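NADPH-dependent aldehyde reductase YqhD (Escherichia coli, PDB 4QGS) reduces a broad range of short-chain aldehydes, including butanal, propanal and toxic acrolein, to the alcohols with NADPH, using one catalytic zinc ion per subunit. Local coordinates at residues D40-I45 against G67-E72; L100-G105 against I142-V147; W128-T133 against Q172-A177; Q213-P218 against D309-K314; L233-D238 against A253-A258. All blocks are in the same frame, centred on the assembly; numbering follows the deposited sequence. Where two conformers were deposited one is given.

Contact 1 of 5, residues D40-I45 against G67-E72; sequences DARVLI and GMDVLE
With chi1 at -180° and chi2 at 66°, L44 turns its CD1 across to the partner strand, where it meets L71 CB at 3.9 Å and lies nearer still, 3.6 Å, to E72 C. L71 CB receives that methyl on the face of the sheet covered by helix 82-95. On the other face V43 and I45 lie by M68 and V70, and helix 57-64 packs on I45. The strands run parallel, and the main chain shows it: V43 N donates to D69 O at 2.8 Å, V43 O receives L71 N at 2.7 Å, and L71 O receives I45 N at 2.9 Å. One residue, V43, thus bonds to the two residues flanking V70, as parallel strands require. The strands and helices 51-55 and 57-64 between them make a beta-alpha-beta crossover at the 69-73 edge of the six-stranded sheet. Before the strands pair, a water bridges A41 O (2.7 Å) and D69 N (3.0 Å). R42 and D69 form a salt bridge over the same end, but their atoms are modelled implausibly close, so its detail is doubtful. The chemistry therefore implies that main-chain bonds and aliphatic packing define this edge, with the charge pair a partly exposed addition whose geometry cannot be relied on.

Contact 2 of 5, residues L100-G105 against I142-V147; sequences LLAVGG and IPMGCV
L100 and M144 meet side by side on one face of the sheet, CB to CB at 3.8 Å, while beyond CB the leucine turns away from the methionine, to I142. There L100 CD1 reaches I142 CG2 at 4.0 Å, the two side chains crossing at about a right angle. Further along the same face A102 CB sits 4.1 Å from C146 CB. M144, with chi1 at 63°, has its CG between the backbone N and carbonyl carbon, and its chain bends at chi3 so that CE comes back toward A102. Helix 106-119 covers much of this face: A116 touches L100 and T112 touches both A102 and M144. On the opposite face L101 CD1 rests on the bare peptide of G145, 3.6 Å from G145 C, and V103 CG2 lies 4.3 Å from V147 CB, with V57 and V61 of helix 57-64 packed beyond. These are central neighbouring strands of the parallel sheet in the cofactor-binding, Rossmann-like half of the enzyme. Strand 99-104 runs out into glycines: G105 is the N-cap of helix 106-119, and the adjoining G106 and S107 bind NADP(+). Outward from the side chains, five main-chain bonds join the strands. L100 N donates to P143 O, L100 O accepts from G145 N, and A102 does the same between G145 O and V147 N, the last at 2.8 Å. At the cofactor end G104 N donates to V147 O at 3.1 Å, and G104 also bonds through its backbone to T149, another NADP(+) residue.

Contact 3 of 5, residues W128-T133 against Q172-A177; sequences WHILQT and QAFHSA
I130 sets CG2 over one face of the F174 ring, 3.8 Å from the centroid and 22° off the normal, a CH-pi contact displaced toward CD1. L131 approaches the same ring obliquely: its CD2 is 3.3 Å from F174 CD2, a tight fit. The phenylalanine reaches them because chi1 is 72°, which seats CG between its own backbone N and carbonyl carbon and aims the ring at the short helix. A step outward, L131 CB lies 3.9 Å above the plane of the W128 indole, over its centre, while Q172 CB lies 4.2 Å from L131 CB. The turn that presents I130 and L131 is closed behind them by T133, whose OG1 donates to H129 O at 2.6 Å in the carbonyl plane; T133 N shares that oxygen. An alanine in place of F174 would remove the surface under I130 CG2 and would probably leave both aliphatic branches looser against the strand. Further out, R165 makes a cation-pi contact with W128. The contact thus sets helix 129-132 against strand 172-174 of the two-stranded antiparallel sheet, with F114 of helix 106-119 touching both I130 and F174, and A161 and I163 of strand 161-163 packed against the phenylalanine.

Contact 4 of 5, residues Q213-P218 against D309-K314; sequences QYVTKP and DTKRAK
K314 NZ is gripped by several partners: it donates to Y214 O at 2.8 Å, in the carbonyl plane and on a lone pair, it reaches a water at 2.9 Å, and it forms a salt bridge with D225 of helix 222-244. The same water donates to K217 O at 2.6 Å, so the ammonium links two carbonyls of the loop, Y214 O directly and K217 O through the water. Bends at chi2 (-54°), chi3 and chi4 curl the lysine round the loop, with CG 3.6 Å from K217 C and CE near the Y214 ring. P218 slides past this chain in the reverse direction and rests its CG on A313 CB at 3.7 Å. A second lysine works in parallel: K311 NZ donates to V215 O at 2.8 Å and pairs with D274 and E381. Between them T216 O accepts from a water (2.8 Å) that in turn takes the first-turn N-H of K314 (3.0 Å), just inside the helix for which K311 is the N-cap. V215 centres an inverse gamma turn, closed by a weak bond from T216 N to Y214 O. A methionine in place of K314 would remove the ammonium, and would probably leave Y214 O to the weak bond from T216 N and deprive D225 of this counter-charge. The contact ties the connection after helix 196-211, which bears zinc ligands D205 and H209, to the start of helix 312-323. Its chemistry implies that two buried lysines, their charges probably balanced by nearby carboxylates, hold an irregular loop by its backbone oxygens.

Contact 5 of 5, residues L233-D238 against A253-A258; sequences LTLIED and ANVMWA
Helical segments 233-238 and 253-258 run roughly antiparallel, their axes 9.4 Å apart at closest and 150° between directions, with the nearest CA pair, L235 and V255, at 6.3 Å. A258 is the small residue on which two side chains converge: T234 CG2 and L235 CD2 each come to 4.0 Å from its CB. T234 can offer that methyl because its OG1 lies beside its own backbone N (chi1 -60°) and is bonded to G230 O, a turn back in the same helix. V255 CG2 points at the other end of the interface, 3.6 Å from D238 O and 4.0 Å from D238 CB. Helices 222-244 and 249-262 follow each other in the chain and form an antiparallel hairpin within the all-helical C-terminal half. Helix 196-211, which supplies the zinc ligands D205 and H209, packs on both: A206 and F207 touch L235, and V203 touches V255. At the polar end N254 ND2 donates a weak, bent bond to D238 OD2 at 3.1 Å, the amide and carboxylate planes being 50° apart. The stronger partner of D238 is K241, one turn on, which forms a salt bridge with OD1.

In the fold
From the N terminus, contact 1 closes first, joining strand 42-46 to 69-73 around a helical crossover. Contact 2 follows in series in the same sheet, joining strand 99-104 to 144-148 and closing the segment that holds helices 106-119 and 129-132; the two touch through neighbouring strands 42-46 and 99-104. Contact 3 opens at residue 128, before contact 2 closes, so they cross; it sets the short helix 129-132 against strand 172-174, within the same cofactor-binding half. In the helical half contact 4 closes a loop from 213-218 to 309-314, and contact 5 falls wholly within it, pairing helices 222-244 and 249-262. Contacts 1 and 4 lie on opposite sides of the chain's centre, about 49 Å apart between centres.

Contact 1 of 5, residues D40-I45 against G67-E72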
# COMPACT_ATOMS: atom_id res chain seq x y z
N ASP A 40 -27.50 -17.41 2.17
CA ASP A 40 -27.19 -18.83 2.27
C ASP A 40 -25.74 -19.12 1.91
O ASP A 40 -25.38 -20.27 1.65
CB ASP A 40 -28.11 -19.64 1.36
CG ASP A 40 -28.05 -19.20 -0.09
OD1 ASP A 40 -28.53 -19.96 -0.96
OD2 ASP A 40 -27.54 -18.09 -0.37
N ALA A 41 -24.91 -18.09 1.90
CA ALA A 41 -23.49 -18.28 1.65
C ALA A 41 -22.80 -19.12 2.73
O ALA A 41 -23.19 -19.10 3.90
CB ALA A 41 -22.79 -16.92 1.51
N ARG A 42 -21.78 -19.87 2.33
CA ARG A 42 -20.87 -20.44 3.30
C ARG A 42 -19.64 -19.54 3.32
O ARG A 42 -18.86 -19.52 2.37
CB ARG A 42 -20.52 -21.89 2.96
CG ARG A 42 -19.66 -22.60 4.01
CD ARG A 42 -19.98 -24.10 4.10
NE ARG A 42 -21.40 -24.34 4.38
CZ ARG A 42 -22.01 -25.51 4.28
NH1 ARG A 42 -21.33 -26.59 3.91
NH2 ARG A 42 -23.31 -25.61 4.55
N VAL A 43 -19.51 -18.77 4.39
CA VAL A 43 -18.53 -17.70 4.47
C VAL A 43 -17.27 -18.14 5.21
O VAL A 43 -17.36 -18.66 6.32
CB VAL A 43 -19.10 -16.45 5.20
CG1 VAL A 43 -18.08 -15.32 5.23
CG2 VAL A 43 -20.41 -15.99 4.55
N LEU A 44 -16.11 -17.94 4.61
CA LEU A 44 -14.86 -18.09 5.34
C LEU A 44 -14.28 -16.72 5.67
O LEU A 44 -13.93 -15.95 4.78
CB LEU A 44 -13.83 -18.91 4.54
CG LEU A 44 -12.50 -19.11 5.27
CD1 LEU A 44 -12.66 -19.97 6.51
CD2 LEU A 44 -11.45 -19.72 4.33
N ILE A 45 -14.21 -16.43 6.97
CA ILE A 45 -13.56 -15.23 7.48
C ILE A 45 -12.07 -15.49 7.67
O ILE A 45 -11.69 -16.40 8.39
CB ILE A 45 -14.16 -14.81 8.82
CG1 ILE A 45 -15.64 -14.48 8.67
CG2 ILE A 45 -13.38 -13.63 9.43
CD1 ILE A 45 -16.27 -13.98 9.97
N GLY A 67 -26.16 -16.03 12.53
CA GLY A 67 -27.22 -16.80 11.92
C GLY A 67 -26.83 -17.34 10.55
O GLY A 67 -27.45 -18.25 10.02
N MET A 68 -25.79 -16.75 9.97
CA MET A 68 -25.28 -17.24 8.71
C MET A 68 -24.23 -18.32 8.93
O MET A 68 -23.71 -18.49 10.04
CB MET A 68 -24.72 -16.08 7.88
CG MET A 68 -25.82 -15.09 7.49
SD MET A 68 -25.27 -13.60 6.65
CE MET A 68 -24.42 -14.30 5.24
N ASP A 69 -23.92 -19.04 7.87
CA ASP A 69 -23.00 -20.16 7.90
C ASP A 69 -21.57 -19.63 7.79
O ASP A 69 -21.07 -19.39 6.69
CB ASP A 69 -23.34 -21.13 6.76
CG ASP A 69 -22.57 -22.42 6.82
OD1 ASP A 69 -21.83 -22.66 7.79
OD2 ASP A 69 -22.72 -23.22 5.88
N VAL A 70 -20.93 -19.43 8.94
CA VAL A 70 -19.62 -18.78 8.99
C VAL A 70 -18.52 -19.69 9.54
O VAL A 70 -18.69 -20.35 10.58
CB VAL A 70 -19.69 -17.50 9.84
CG1 VAL A 70 -18.32 -16.85 9.94
CG2 VAL A 70 -20.71 -16.52 9.26
N LEU A 71 -17.38 -19.73 8.84
CA LEU A 71 -16.19 -20.46 9.27
C LEU A 71 -15.04 -19.46 9.42
O LEU A 71 -15.13 -18.34 8.92
CB LEU A 71 -15.81 -21.55 8.26
CG LEU A 71 -16.54 -22.89 8.21
CD1 LEU A 71 -18.05 -22.72 8.08
CD2 LEU A 71 -16.00 -23.72 7.06
N GLU A 72 -13.97 -19.87 10.10
CA GLU A 72 -12.84 -18.98 10.33
C GLU A 72 -11.51 -19.61 9.92
O GLU A 72 -11.32 -20.82 10.03
CB GLU A 72 -12.76 -18.57 11.80
CG GLU A 72 -14.00 -17.90 12.36
CD GLU A 72 -13.79 -17.45 13.80
OE1 GLU A 72 -14.79 -17.13 14.48
OE2 GLU A 72 -12.63 -17.42 14.25
O HOH W 1 -25.40 -18.43 5.34

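Contact 2 of 5, residues L100-G105 against I142-V147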
# COMPACT_ATOMS: atom_id res chain seq x y z
N LEU A 100 -15.48 -15.35 0.63
CA LEU A 100 -14.36 -15.07 1.53
C LEU A 100 -14.46 -13.67 2.13
O LEU A 100 -14.81 -12.73 1.44
CB LEU A 100 -13.03 -15.23 0.78
CG LEU A 100 -12.76 -16.64 0.28
CD1 LEU A 100 -11.78 -16.62 -0.90
CD2 LEU A 100 -12.20 -17.48 1.39
N LEU A 101 -14.14 -13.53 3.42
CA LEU A 101 -14.21 -12.22 4.05
C LEU A 101 -12.92 -11.91 4.82
O LEU A 101 -12.72 -12.40 5.92
CB LEU A 101 -15.41 -12.12 5.00
CG LEU A 101 -15.63 -10.76 5.66
CD1 LEU A 101 -15.80 -9.64 4.66
CD2 LEU A 101 -16.85 -10.81 6.61
N ALA A 102 -12.07 -11.09 4.21
CA ALA A 102 -10.78 -10.77 4.82
C ALA A 102 -10.96 -9.68 5.86
O ALA A 102 -11.49 -8.61 5.56
CB ALA A 102 -9.80 -10.35 3.75
N VAL A 103 -10.51 -9.94 7.08
CA VAL A 103 -10.60 -8.97 8.15
C VAL A 103 -9.19 -8.64 8.65
O VAL A 103 -8.53 -9.48 9.25
CB VAL A 103 -11.47 -9.49 9.31
CG1 VAL A 103 -11.56 -8.47 10.43
CG2 VAL A 103 -12.86 -9.87 8.80
N GLY A 104 -8.74 -7.42 8.39
CA GLY A 104 -7.39 -7.01 8.76
C GLY A 104 -6.81 -5.98 7.81
O GLY A 104 -7.53 -5.12 7.30
N GLY A 105 -5.50 -6.07 7.57
CA GLY A 105 -4.84 -5.14 6.68
C GLY A 105 -4.47 -5.73 5.33
O GLY A 105 -5.04 -6.74 4.90
N ILE A 142 -13.45 -16.94 -6.30
CA ILE A 142 -14.45 -16.94 -5.25
C ILE A 142 -14.72 -15.50 -4.84
O ILE A 142 -13.78 -14.73 -4.64
CB ILE A 142 -14.01 -17.75 -4.04
CG1 ILE A 142 -13.79 -19.20 -4.44
CG2 ILE A 142 -15.03 -17.66 -2.89
CD1 ILE A 142 -13.64 -20.11 -3.29
N PRO A 143 -16.00 -15.12 -4.77
CA PRO A 143 -16.33 -13.75 -4.37
C PRO A 143 -15.73 -13.43 -3.02
O PRO A 143 -15.69 -14.31 -2.15
CB PRO A 143 -17.86 -13.77 -4.31
CG PRO A 143 -18.25 -14.85 -5.27
CD PRO A 143 -17.20 -15.90 -5.09
N MET A 144 -15.24 -12.22 -2.84
CA MET A 144 -14.65 -11.86 -1.55
C MET A 144 -14.91 -10.40 -1.22
O MET A 144 -15.06 -9.57 -2.11
CB MET A 144 -13.15 -12.16 -1.53
CG MET A 144 -12.32 -11.38 -2.53
SD MET A 144 -10.56 -11.37 -2.08
CE MET A 144 -10.65 -10.38 -0.59
N GLY A 145 -14.99 -10.11 0.07
CA GLY A 145 -15.10 -8.75 0.56
C GLY A 145 -14.07 -8.59 1.66
O GLY A 145 -13.34 -9.54 1.98
N CYS A 146 -13.98 -7.40 2.22
CA CYS A 146 -13.04 -7.19 3.31
C CYS A 146 -13.53 -6.13 4.30
O CYS A 146 -14.39 -5.29 4.00
CB CYS A 146 -11.66 -6.80 2.77
SG CYS A 146 -11.61 -5.26 1.82
N VAL A 147 -12.97 -6.22 5.49
CA VAL A 147 -13.15 -5.24 6.53
C VAL A 147 -11.74 -4.78 6.89
O VAL A 147 -10.98 -5.53 7.50
CB VAL A 147 -13.89 -5.82 7.76
CG1 VAL A 147 -14.05 -4.76 8.84
CG2 VAL A 147 -15.25 -6.37 7.33

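Contact 3 of 5, residues W128-T133 against Q172-A177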
# COMPACT_ATOMS: atom_id res chain seq x y z
N TRP A 128 0.67 -21.82 -8.26
CA TRP A 128 1.79 -20.90 -8.37
C TRP A 128 1.91 -20.18 -9.72
O TRP A 128 2.43 -19.07 -9.78
CB TRP A 128 3.14 -21.58 -8.11
CG TRP A 128 4.24 -20.54 -8.13
CD1 TRP A 128 5.04 -20.21 -9.19
CD2 TRP A 128 4.59 -19.64 -7.07
NE1 TRP A 128 5.88 -19.17 -8.84
CE2 TRP A 128 5.63 -18.82 -7.54
CE3 TRP A 128 4.14 -19.48 -5.76
CZ2 TRP A 128 6.23 -17.83 -6.75
CZ3 TRP A 128 4.74 -18.51 -4.97
CH2 TRP A 128 5.76 -17.69 -5.47
N HIS A 129 1.43 -20.74 -10.81
CA HIS A 129 1.35 -19.91 -12.03
C HIS A 129 0.38 -18.69 -12.01
O HIS A 129 0.47 -17.84 -12.89
CB HIS A 129 1.23 -20.94 -13.18
CG HIS A 129 0.55 -20.53 -14.45
ND1 HIS A 129 -0.45 -21.31 -14.96
CD2 HIS A 129 0.51 -19.35 -15.14
CE1 HIS A 129 -1.02 -20.71 -15.98
NE2 HIS A 129 -0.42 -19.53 -16.15
N ILE A 130 -0.44 -18.53 -10.95
CA ILE A 130 -1.01 -17.18 -10.71
C ILE A 130 0.11 -16.13 -10.57
O ILE A 130 0.05 -15.05 -11.16
CB ILE A 130 -1.87 -17.10 -9.44
CG1 ILE A 130 -3.13 -17.98 -9.53
CG2 ILE A 130 -2.31 -15.63 -9.15
CD1 ILE A 130 -3.83 -18.18 -8.21
N LEU A 131 1.12 -16.46 -9.78
CA LEU A 131 2.21 -15.53 -9.53
C LEU A 131 3.17 -15.40 -10.72
O LEU A 131 3.68 -14.32 -11.00
CB LEU A 131 2.96 -15.94 -8.26
CG LEU A 131 1.99 -15.76 -7.09
CD1 LEU A 131 2.51 -16.30 -5.79
CD2 LEU A 131 1.70 -14.28 -6.94
N GLN A 132 3.39 -16.50 -11.43
CA GLN A 132 4.25 -16.48 -12.61
C GLN A 132 3.67 -15.60 -13.71
O GLN A 132 4.42 -15.02 -14.51
CB GLN A 132 4.45 -17.90 -13.14
CG GLN A 132 5.29 -18.77 -12.23
CD GLN A 132 5.42 -20.20 -12.73
OE1 GLN A 132 4.71 -20.61 -13.65
NE2 GLN A 132 6.32 -20.96 -12.13
N THR A 133 2.35 -15.49 -13.76
CA THR A 133 1.69 -14.70 -14.80
C THR A 133 1.14 -13.38 -14.31
O THR A 133 0.49 -12.65 -15.06
CB THR A 133 0.53 -15.47 -15.44
OG1 THR A 133 -0.37 -15.93 -14.42
CG2 THR A 133 1.08 -16.60 -16.24
N GLN A 172 6.20 -12.43 -4.92
CA GLN A 172 5.75 -11.90 -6.20
C GLN A 172 4.38 -11.26 -6.09
O GLN A 172 3.66 -11.47 -5.12
CB GLN A 172 5.72 -13.00 -7.25
CG GLN A 172 7.05 -13.26 -7.92
CD GLN A 172 6.94 -14.27 -9.03
OE1 GLN A 172 5.92 -14.95 -9.17
NE2 GLN A 172 8.00 -14.40 -9.82
N ALA A 173 4.02 -10.47 -7.10
CA ALA A 173 2.74 -9.77 -7.11
C ALA A 173 1.83 -10.31 -8.21
O ALA A 173 2.29 -10.94 -9.17
CB ALA A 173 2.97 -8.27 -7.29
N PHE A 174 0.53 -10.07 -8.06
CA PHE A 174 -0.43 -10.40 -9.11
C PHE A 174 -1.67 -9.52 -9.05
O PHE A 174 -2.10 -9.11 -7.97
CB PHE A 174 -0.82 -11.89 -9.06
CG PHE A 174 -1.71 -12.25 -7.90
CD1 PHE A 174 -3.08 -12.32 -8.05
CD2 PHE A 174 -1.16 -12.56 -6.67
CE1 PHE A 174 -3.89 -12.68 -6.99
CE2 PHE A 174 -1.96 -12.92 -5.61
CZ PHE A 174 -3.33 -12.97 -5.77
N HIS A 175 -2.22 -9.23 -10.22
CA HIS A 175 -3.35 -8.34 -10.39
C HIS A 175 -4.41 -9.04 -11.23
O HIS A 175 -4.08 -9.67 -12.24
CB HIS A 175 -2.90 -7.03 -11.06
CD2 HIS A 175 -4.17 -4.85 -10.44
CE1 HIS A 175 -5.74 -4.95 -11.97
N SER A 176 -5.67 -8.96 -10.81
CA SER A 176 -6.76 -9.54 -11.60
C SER A 176 -8.10 -8.90 -11.27
O SER A 176 -8.50 -8.84 -10.10
CB SER A 176 -6.84 -11.05 -11.38
OG SER A 176 -8.00 -11.58 -12.01
N ALA A 177 -8.81 -8.46 -12.30
CA ALA A 177 -10.13 -7.84 -12.14
C ALA A 177 -11.14 -8.75 -11.43
O ALA A 177 -12.24 -8.31 -11.10
CB ALA A 177 -10.68 -7.43 -13.51

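Contact 4 of 5, residues Q213-P218 against D309-K314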
# COMPACT_ATOMS: atom_id res chain seq x y z
N GLN A 213 3.37 9.06 -8.27
CA GLN A 213 2.49 9.20 -9.43
C GLN A 213 2.22 10.65 -9.81
O GLN A 213 1.39 10.94 -10.68
CB GLN A 213 1.17 8.48 -9.16
CG GLN A 213 1.34 7.00 -8.81
CD GLN A 213 0.03 6.36 -8.35
OE1 GLN A 213 -0.77 5.91 -9.17
NE2 GLN A 213 -0.17 6.29 -7.04
N TYR A 214 2.93 11.57 -9.17
CA TYR A 214 2.64 12.99 -9.35
C TYR A 214 3.92 13.83 -9.51
O TYR A 214 3.98 14.71 -10.36
CB TYR A 214 1.78 13.52 -8.19
CG TYR A 214 1.73 15.02 -8.07
CD1 TYR A 214 1.04 15.80 -9.01
CD2 TYR A 214 2.37 15.68 -7.02
CE1 TYR A 214 1.00 17.18 -8.90
CE2 TYR A 214 2.34 17.06 -6.90
CZ TYR A 214 1.65 17.80 -7.86
OH TYR A 214 1.62 19.17 -7.75
N VAL A 215 4.94 13.58 -8.69
CA VAL A 215 6.16 14.36 -8.82
C VAL A 215 7.04 13.65 -9.85
O VAL A 215 7.98 12.92 -9.52
CB VAL A 215 6.88 14.55 -7.48
CG1 VAL A 215 8.08 15.46 -7.66
CG2 VAL A 215 5.90 15.14 -6.47
N THR A 216 6.68 13.87 -11.11
CA THR A 216 7.27 13.13 -12.21
C THR A 216 7.57 14.07 -13.38
O THR A 216 8.59 14.76 -13.38
CB THR A 216 6.33 12.00 -12.67
OG1 THR A 216 5.04 12.54 -12.97
CG2 THR A 216 6.19 10.94 -11.58
N LYS A 217 6.68 14.09 -14.36
CA LYS A 217 6.82 14.94 -15.54
C LYS A 217 5.48 15.57 -15.88
O LYS A 217 4.46 14.90 -15.79
CB LYS A 217 7.33 14.14 -16.75
CG LYS A 217 8.79 13.77 -16.71
CD LYS A 217 9.16 12.86 -17.88
CE LYS A 217 8.25 11.65 -17.96
NZ LYS A 217 8.65 10.72 -19.05
N PRO A 218 5.48 16.84 -16.31
CA PRO A 218 4.20 17.48 -16.64
C PRO A 218 3.62 16.94 -17.94
O PRO A 218 4.30 16.91 -18.96
CB PRO A 218 4.57 18.96 -16.75
CG PRO A 218 6.00 18.95 -17.18
CD PRO A 218 6.62 17.76 -16.51
N ASP A 309 16.55 17.60 -11.93
CA ASP A 309 16.53 18.02 -13.33
C ASP A 309 15.28 17.51 -14.05
O ASP A 309 14.48 18.30 -14.56
CB ASP A 309 17.78 17.53 -14.07
CG ASP A 309 19.04 18.23 -13.61
OD1 ASP A 309 18.98 19.45 -13.36
OD2 ASP A 309 20.08 17.55 -13.48
N THR A 310 15.11 16.20 -14.12
CA THR A 310 13.99 15.64 -14.86
C THR A 310 12.67 15.91 -14.15
O THR A 310 11.63 15.98 -14.80
CB THR A 310 14.13 14.12 -15.07
OG1 THR A 310 14.19 13.46 -13.79
CG2 THR A 310 15.38 13.79 -15.85
N LYS A 311 12.71 16.06 -12.82
CA LYS A 311 11.48 16.29 -12.07
C LYS A 311 11.22 17.77 -11.81
O LYS A 311 10.34 18.13 -11.03
CB LYS A 311 11.54 15.56 -10.72
CG LYS A 311 11.51 14.05 -10.83
CD LYS A 311 11.56 13.43 -9.41
CE LYS A 311 11.55 11.91 -9.47
NZ LYS A 311 10.29 11.37 -10.06
N ARG A 312 11.99 18.63 -12.47
CA ARG A 312 12.00 20.04 -12.11
C ARG A 312 10.61 20.69 -12.14
O ARG A 312 10.20 21.30 -11.16
CB ARG A 312 12.97 20.80 -13.03
CG ARG A 312 12.82 22.28 -13.00
CD ARG A 312 13.51 22.87 -14.22
NE ARG A 312 14.11 24.17 -13.95
CZ ARG A 312 13.49 25.33 -14.14
NH1 ARG A 312 12.24 25.37 -14.60
NH2 ARG A 312 14.13 26.46 -13.86
N ALA A 313 9.88 20.55 -13.24
CA ALA A 313 8.58 21.19 -13.37
C ALA A 313 7.59 20.73 -12.30
O ALA A 313 6.91 21.56 -11.70
CB ALA A 313 8.00 20.94 -14.76
N LYS A 314 7.51 19.42 -12.06
CA LYS A 314 6.55 18.93 -11.07
C LYS A 314 7.03 19.20 -9.64
O LYS A 314 6.21 19.35 -8.75
CB LYS A 314 6.26 17.44 -11.28
CG LYS A 314 5.54 17.11 -12.62
CD LYS A 314 4.25 17.92 -12.85
CE LYS A 314 3.11 17.55 -11.87
NZ LYS A 314 2.48 16.23 -12.18
O HOH W 2 8.81 17.50 -13.93
O HOH W 3 10.97 13.20 -14.51
O HOH W 4 2.25 14.52 -14.50

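Contact 5 of 5, residues L233-D238 against A253-A258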
# COMPACT_ATOMS: atom_id res chain seq x y z
N LEU A 233 -2.26 17.59 0.41
CA LEU A 233 -2.68 18.66 1.30
C LEU A 233 -3.46 18.13 2.51
O LEU A 233 -3.28 18.59 3.64
CB LEU A 233 -3.54 19.67 0.51
CG LEU A 233 -2.67 20.59 -0.37
CD1 LEU A 233 -3.51 21.18 -1.50
CD2 LEU A 233 -2.04 21.69 0.46
N THR A 234 -4.33 17.15 2.26
CA THR A 234 -5.12 16.53 3.32
C THR A 234 -4.24 15.76 4.31
O THR A 234 -4.43 15.84 5.52
CB THR A 234 -6.18 15.59 2.72
OG1 THR A 234 -7.05 16.35 1.86
CG2 THR A 234 -7.02 14.96 3.83
N LEU A 235 -3.28 15.02 3.79
CA LEU A 235 -2.37 14.25 4.65
C LEU A 235 -1.50 15.19 5.49
O LEU A 235 -1.21 14.91 6.66
CB LEU A 235 -1.51 13.31 3.82
CG LEU A 235 -2.22 12.12 3.16
CD1 LEU A 235 -1.30 11.36 2.21
CD2 LEU A 235 -2.81 11.17 4.22
N ILE A 236 -1.07 16.30 4.90
CA ILE A 236 -0.23 17.25 5.65
C ILE A 236 -1.03 17.93 6.75
O ILE A 236 -0.53 18.13 7.87
CB ILE A 236 0.40 18.30 4.71
CG1 ILE A 236 1.47 17.63 3.85
CG2 ILE A 236 0.99 19.45 5.50
CD1 ILE A 236 1.83 18.40 2.59
N GLU A 237 -2.29 18.24 6.47
CA GLU A 237 -3.12 18.89 7.47
C GLU A 237 -3.55 17.95 8.59
O GLU A 237 -3.39 18.28 9.77
CB GLU A 237 -4.37 19.52 6.83
CG GLU A 237 -5.19 20.28 7.88
CD GLU A 237 -6.18 21.26 7.26
OE1 GLU A 237 -6.31 21.28 6.01
OE2 GLU A 237 -6.82 22.02 8.02
N ASP A 238 -4.09 16.79 8.24
CA ASP A 238 -4.71 15.93 9.26
C ASP A 238 -3.85 14.74 9.69
O ASP A 238 -4.13 14.11 10.71
CB ASP A 238 -6.08 15.42 8.76
CG ASP A 238 -7.19 16.43 8.98
OD1 ASP A 238 -6.89 17.59 9.36
OD2 ASP A 238 -8.37 16.07 8.80
N ALA A 253 -11.01 9.84 9.89
CA ALA A 253 -11.77 9.62 8.66
C ALA A 253 -11.07 10.24 7.45
O ALA A 253 -10.92 9.60 6.39
CB ALA A 253 -13.20 10.18 8.80
N ASN A 254 -10.65 11.50 7.59
CA ASN A 254 -9.95 12.16 6.49
C ASN A 254 -8.67 11.43 6.14
O ASN A 254 -8.33 11.29 4.97
CB ASN A 254 -9.65 13.62 6.82
CG ASN A 254 -10.83 14.53 6.56
OD1 ASN A 254 -11.46 14.44 5.50
ND2 ASN A 254 -11.12 15.40 7.51
N VAL A 255 -7.94 10.95 7.15
CA VAL A 255 -6.68 10.27 6.85
C VAL A 255 -6.94 8.93 6.16
O VAL A 255 -6.29 8.59 5.17
CB VAL A 255 -5.83 10.10 8.12
CG1 VAL A 255 -4.61 9.22 7.82
CG2 VAL A 255 -5.41 11.46 8.62
N MET A 256 -7.94 8.20 6.64
CA MET A 256 -8.26 6.90 6.07
C MET A 256 -8.72 7.02 4.61
O MET A 256 -8.34 6.22 3.75
CB MET A 256 -9.34 6.20 6.89
CG MET A 256 -9.54 4.74 6.51
SD MET A 256 -10.83 3.98 7.54
CE MET A 256 -10.37 2.26 7.43
N TRP A 257 -9.55 8.03 4.34
CA TRP A 257 -10.11 8.20 3.00
C TRP A 257 -9.05 8.74 2.05
O TRP A 257 -8.95 8.29 0.90
CB TRP A 257 -11.34 9.11 3.03
CG TRP A 257 -12.18 9.13 1.74
CD1 TRP A 257 -12.73 10.23 1.13
CD2 TRP A 257 -12.56 8.00 0.93
NE1 TRP A 257 -13.43 9.85 -0.00
CE2 TRP A 257 -13.34 8.49 -0.15
CE3 TRP A 257 -12.33 6.62 1.01
CZ2 TRP A 257 -13.87 7.66 -1.13
CZ3 TRP A 257 -12.86 5.79 0.04
CH2 TRP A 257 -13.63 6.32 -1.02
N ALA A 258 -8.24 9.68 2.53
CA ALA A 258 -7.11 10.15 1.73
C ALA A 258 -6.14 9.02 1.37
O ALA A 258 -5.70 8.92 0.22
CB ALA A 258 -6.36 11.27 2.47